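Local structure of acyl-CoA dehydrogenase domain protein Tcur3481 (Thermomonospora curvata, 6WY9) at residues 121-126 against 164-169; 149-154 against 201-206. The protein binds FAD and probably catalyses the dehydrogenation of an acyl-CoA substrate. All coordinates share one frame; numbering follows the deposited sequence.

Interaction 1 (121-126 against 164-169)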
# COMPACT_ATOMS: atom_id res chain seq x y z
N VAL B 121 -28.82 -17.97 2.09
CA VAL B 121 -29.20 -16.81 1.31
C VAL B 121 -28.49 -16.87 -0.03
O VAL B 121 -27.30 -17.24 -0.10
CB VAL B 121 -28.87 -15.51 2.06
CG1 VAL B 121 -29.58 -15.54 3.39
CG2 VAL B 121 -27.32 -15.35 2.27
N ALA B 122 -29.22 -16.50 -1.08
CA ALA B 122 -28.76 -16.53 -2.47
C ALA B 122 -28.82 -15.08 -2.94
O ALA B 122 -29.82 -14.62 -3.48
CB ALA B 122 -29.64 -17.47 -3.32
N LEU B 123 -27.71 -14.36 -2.72
CA LEU B 123 -27.62 -12.93 -2.94
C LEU B 123 -26.69 -12.60 -4.08
O LEU B 123 -26.55 -11.42 -4.40
CB LEU B 123 -27.13 -12.23 -1.64
CG LEU B 123 -28.00 -12.49 -0.40
CD1 LEU B 123 -27.39 -11.82 0.83
CD2 LEU B 123 -29.40 -11.90 -0.71
N GLU B 124 -26.03 -13.60 -4.70
CA GLU B 124 -25.04 -13.31 -5.73
C GLU B 124 -25.38 -13.99 -7.05
O GLU B 124 -26.08 -15.01 -7.09
CB GLU B 124 -23.65 -13.73 -5.25
CG GLU B 124 -23.16 -12.83 -4.09
CD GLU B 124 -21.84 -13.36 -3.49
OE1 GLU B 124 -21.83 -14.44 -2.87
OE2 GLU B 124 -20.80 -12.69 -3.70
N GLU B 125 -24.81 -13.42 -8.13
CA GLU B 125 -24.98 -13.86 -9.51
C GLU B 125 -23.65 -13.81 -10.25
O GLU B 125 -22.77 -13.00 -9.93
CB GLU B 125 -26.05 -13.02 -10.28
CG GLU B 125 -27.48 -13.30 -9.71
CD GLU B 125 -28.55 -12.39 -10.28
OE1 GLU B 125 -28.21 -11.49 -11.10
OE2 GLU B 125 -29.73 -12.55 -9.89
N PHE B 126 -23.51 -14.66 -11.27
CA PHE B 126 -22.28 -14.65 -12.06
C PHE B 126 -22.19 -13.38 -12.91
O PHE B 126 -23.20 -12.83 -13.36
CB PHE B 126 -22.21 -15.88 -12.96
CG PHE B 126 -21.95 -17.17 -12.19
CD1 PHE B 126 -20.76 -17.34 -11.49
CD2 PHE B 126 -22.90 -18.19 -12.15
CE1 PHE B 126 -20.51 -18.53 -10.76
CE2 PHE B 126 -22.65 -19.37 -11.42
CZ PHE B 126 -21.46 -19.53 -10.74
N LEU B 164 -33.49 -17.63 1.19
CA LEU B 164 -33.89 -16.29 0.77
C LEU B 164 -33.15 -15.96 -0.52
O LEU B 164 -31.91 -15.96 -0.54
CB LEU B 164 -33.58 -15.27 1.86
CG LEU B 164 -34.16 -15.57 3.23
CD1 LEU B 164 -33.94 -14.39 4.16
CD2 LEU B 164 -35.70 -15.95 3.13
N VAL B 165 -33.90 -15.63 -1.57
CA VAL B 165 -33.38 -15.43 -2.93
C VAL B 165 -33.71 -14.00 -3.36
O VAL B 165 -34.88 -13.62 -3.34
CB VAL B 165 -34.03 -16.42 -3.92
CG1 VAL B 165 -33.60 -16.12 -5.39
CG2 VAL B 165 -33.76 -17.86 -3.51
N SER B 166 -32.69 -13.23 -3.78
CA SER B 166 -32.95 -11.89 -4.29
C SER B 166 -33.32 -11.97 -5.78
O SER B 166 -32.75 -12.77 -6.54
CB SER B 166 -31.72 -10.99 -4.04
OG SER B 166 -30.63 -11.34 -4.87
N ALA B 167 -34.32 -11.18 -6.17
CA ALA B 167 -34.84 -11.15 -7.54
C ALA B 167 -35.50 -9.80 -7.81
O ALA B 167 -35.91 -9.09 -6.88
CB ALA B 167 -35.86 -12.28 -7.78
N THR B 168 -35.61 -9.44 -9.08
CA THR B 168 -36.27 -8.19 -9.48
C THR B 168 -37.67 -8.49 -10.00
O THR B 168 -37.84 -9.27 -10.96
CB THR B 168 -35.42 -7.44 -10.50
OG1 THR B 168 -34.17 -7.07 -9.87
CG2 THR B 168 -36.14 -6.15 -11.06
N GLY B 169 -38.68 -7.92 -9.32
CA GLY B 169 -40.05 -8.02 -9.76
C GLY B 169 -40.48 -6.79 -10.54
O GLY B 169 -39.65 -5.97 -10.93
O HOH W 1 -28.73 -9.76 -3.78
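Ala-122 is held by both of its backbone polar atoms to the strand beside it, in the pattern of a parallel pair. Ala-122 N donates to Leu-164 O at 2.8 Å, and Ala-122 O accepts from Ser-166 N at 3.2 Å. Val-165 thus sits between the two residues that bond to Ala-122. Leu-164 O also lies 3.4 Å from Val-121 CA, a CA-H...O contact that gives this oxygen a second, weaker partner.

Ser-166 carries the contact past the last bridge. Ser-166 CB lies 4.2 Å from Leu-123 CD2, one methyl branch of the leucine reaching the base of the serine. Ser-166 OG, placed between the backbone N and the carbonyl carbon (chi1 71°), passes near Leu-123 CA and donates to a water at 2.7 Å. That water in turn donates to Leu-123 O at 2.8 Å, so it joins the two chain segments just where 121-126 leaves strand geometry and direct backbone bonding between the two segments ends.

Val-121 and Leu-164 share one face of the sheet, Ala-122 and Val-165 the other. On the first, Val-121 CG1 approaches Leu-164 CB, and helix 87-100 packs over both residues through Ala-93. On the second, Ala-122 CB meets Val-165 CG2 at 4.1 Å, and strand 144-154 closes over the pair, Lys-151 and Val-154 resting on the alanine and Leu-147 on the valine. Layered between a helix and a further strand, this buried parallel pairing belongs to the middle beta domain that acyl-CoA dehydrogenases carry between their helical N- and C-terminal domains.

Interaction 2 (149-154 against 201-206)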
# COMPACT_ATOMS: atom_id res chain seq x y z
N GLY B 149 -34.23 -17.63 -13.08
CA GLY B 149 -32.89 -17.10 -13.21
C GLY B 149 -31.93 -18.11 -12.63
O GLY B 149 -32.27 -19.28 -12.42
N THR B 150 -30.72 -17.63 -12.35
CA THR B 150 -29.69 -18.45 -11.71
C THR B 150 -29.02 -17.61 -10.65
O THR B 150 -28.85 -16.40 -10.84
CB THR B 150 -28.62 -18.87 -12.70
OG1 THR B 150 -28.09 -17.67 -13.25
CG2 THR B 150 -29.21 -19.66 -13.84
N LYS B 151 -28.61 -18.24 -9.55
CA LYS B 151 -27.82 -17.56 -8.54
C LYS B 151 -26.50 -18.31 -8.36
O LYS B 151 -26.43 -19.53 -8.55
CB LYS B 151 -28.54 -17.49 -7.18
CG LYS B 151 -29.99 -17.08 -7.27
CD LYS B 151 -30.17 -15.62 -7.80
CE LYS B 151 -29.68 -14.56 -6.79
NZ LYS B 151 -29.91 -13.20 -7.34
N ALA B 152 -25.46 -17.57 -8.01
CA ALA B 152 -24.12 -18.12 -7.95
C ALA B 152 -23.73 -18.51 -6.53
O ALA B 152 -23.92 -17.75 -5.58
CB ALA B 152 -23.11 -17.08 -8.49
N VAL B 153 -23.08 -19.68 -6.41
CA VAL B 153 -22.31 -20.03 -5.22
C VAL B 153 -23.10 -19.70 -3.95
O VAL B 153 -22.62 -18.97 -3.07
CB VAL B 153 -20.91 -19.36 -5.18
CG1 VAL B 153 -19.96 -19.99 -6.22
CG2 VAL B 153 -20.95 -17.82 -5.31
N VAL B 154 -24.27 -20.28 -3.83
CA VAL B 154 -25.06 -20.17 -2.61
C VAL B 154 -24.37 -20.93 -1.49
O VAL B 154 -24.10 -22.13 -1.64
CB VAL B 154 -26.48 -20.71 -2.86
CG1 VAL B 154 -27.31 -20.65 -1.58
CG2 VAL B 154 -27.09 -19.93 -4.02
N LEU B 201 -27.41 -22.18 -8.29
CA LEU B 201 -28.84 -22.41 -8.17
C LEU B 201 -29.53 -22.09 -9.50
O LEU B 201 -29.32 -21.01 -10.06
CB LEU B 201 -29.38 -21.50 -7.07
CG LEU B 201 -30.17 -21.97 -5.84
CD1 LEU B 201 -31.01 -20.77 -5.34
CD2 LEU B 201 -31.03 -23.23 -6.14
N THR B 202 -30.33 -23.02 -10.02
CA THR B 202 -31.18 -22.75 -11.19
C THR B 202 -32.63 -22.70 -10.74
O THR B 202 -33.12 -23.63 -10.08
CB THR B 202 -31.00 -23.79 -12.31
OG1 THR B 202 -29.70 -23.67 -12.89
CG2 THR B 202 -32.02 -23.55 -13.42
N LEU B 203 -33.34 -21.62 -11.10
CA LEU B 203 -34.74 -21.44 -10.75
C LEU B 203 -35.56 -21.36 -12.02
O LEU B 203 -35.38 -20.45 -12.84
CB LEU B 203 -34.93 -20.17 -9.92
CG LEU B 203 -34.13 -20.10 -8.62
CD1 LEU B 203 -32.97 -19.17 -8.80
CD2 LEU B 203 -35.02 -19.58 -7.52
N ASP B 204 -36.47 -22.30 -12.21
CA ASP B 204 -37.32 -22.28 -13.39
C ASP B 204 -38.76 -22.11 -12.88
O ASP B 204 -39.42 -23.09 -12.51
CB ASP B 204 -37.10 -23.55 -14.20
CG ASP B 204 -38.04 -23.69 -15.36
OD1 ASP B 204 -38.81 -22.75 -15.67
OD2 ASP B 204 -38.03 -24.79 -15.95
N ALA B 205 -39.20 -20.85 -12.84
CA ALA B 205 -40.56 -20.50 -12.42
C ALA B 205 -40.86 -21.09 -11.05
O ALA B 205 -41.89 -21.73 -10.82
CB ALA B 205 -41.58 -20.96 -13.46
N VAL B 206 -39.94 -20.87 -10.12
CA VAL B 206 -40.00 -21.50 -8.79
C VAL B 206 -41.00 -20.74 -7.93
O VAL B 206 -40.91 -19.51 -7.81
CB VAL B 206 -38.62 -21.50 -8.13
CG1 VAL B 206 -38.74 -22.14 -6.75
CG2 VAL B 206 -37.55 -22.22 -8.99
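Strand 150-154 and strand 201-203 run antiparallel, their axes 4.8 Å apart and 171° between their N-to-C directions, with Gly-149 and Lys-151 in hydrogen-bonded pairs opposite Leu-203 and Leu-201 and Thr-150 facing Thr-202 in the non-hydrogen-bonded pair between them. Each hydrogen-bonded pair is closed by two backbone bonds; Leu-201 N reaches Lys-151 O at 2.8 Å, and Gly-149 N lies 3.1 Å from Leu-203 O. Leu-201 O also receives a CA-H...O contact from Thr-150 CA at 3.1 Å.

The threonines lie side by side on the exposed face, Thr-150 CG2 being 4.2 Å from Thr-202 OG1. Past Lys-151 the strand is interrupted by a G1 beta bulge, in which Val-153 and Val-154 both face Gly-199; Val-154 CG2 then comes to 4.1 Å from Leu-201 CG, the two side chains crossing at a slant on the buried face, with Leu-163 of strand 160-169 against both.

On that same face Lys-151 CB packs on Leu-201 CB, and Lys-151 CG comes 3.9 Å from Leu-203 CD1. Bends at chi2 and chi3 (-65° and -69°) then lead the chain away from strand 201-203, and NZ ends in a salt bridge with Glu-125 and a hydrogen bond to Ser-166 O.

From the N terminus the chain enters 121-126, passes through 149-154, and only then reaches 164-169, where interaction 1 closes its loop of 37 intervening residues. Interaction 2 opens inside that loop and closes beyond it at 201-206, so the two cross, and their segments alternate along the sequence. Their centres are about 8 Å apart, and they touch directly: Ala-152 N probably donates to Glu-124 O at 2.8 Å, next to the point where the lysine of interaction 2 reaches both segments of interaction 1. Together they join strands 118-122 and 160-169 to strands 144-154 and 197-203 within one mixed sheet.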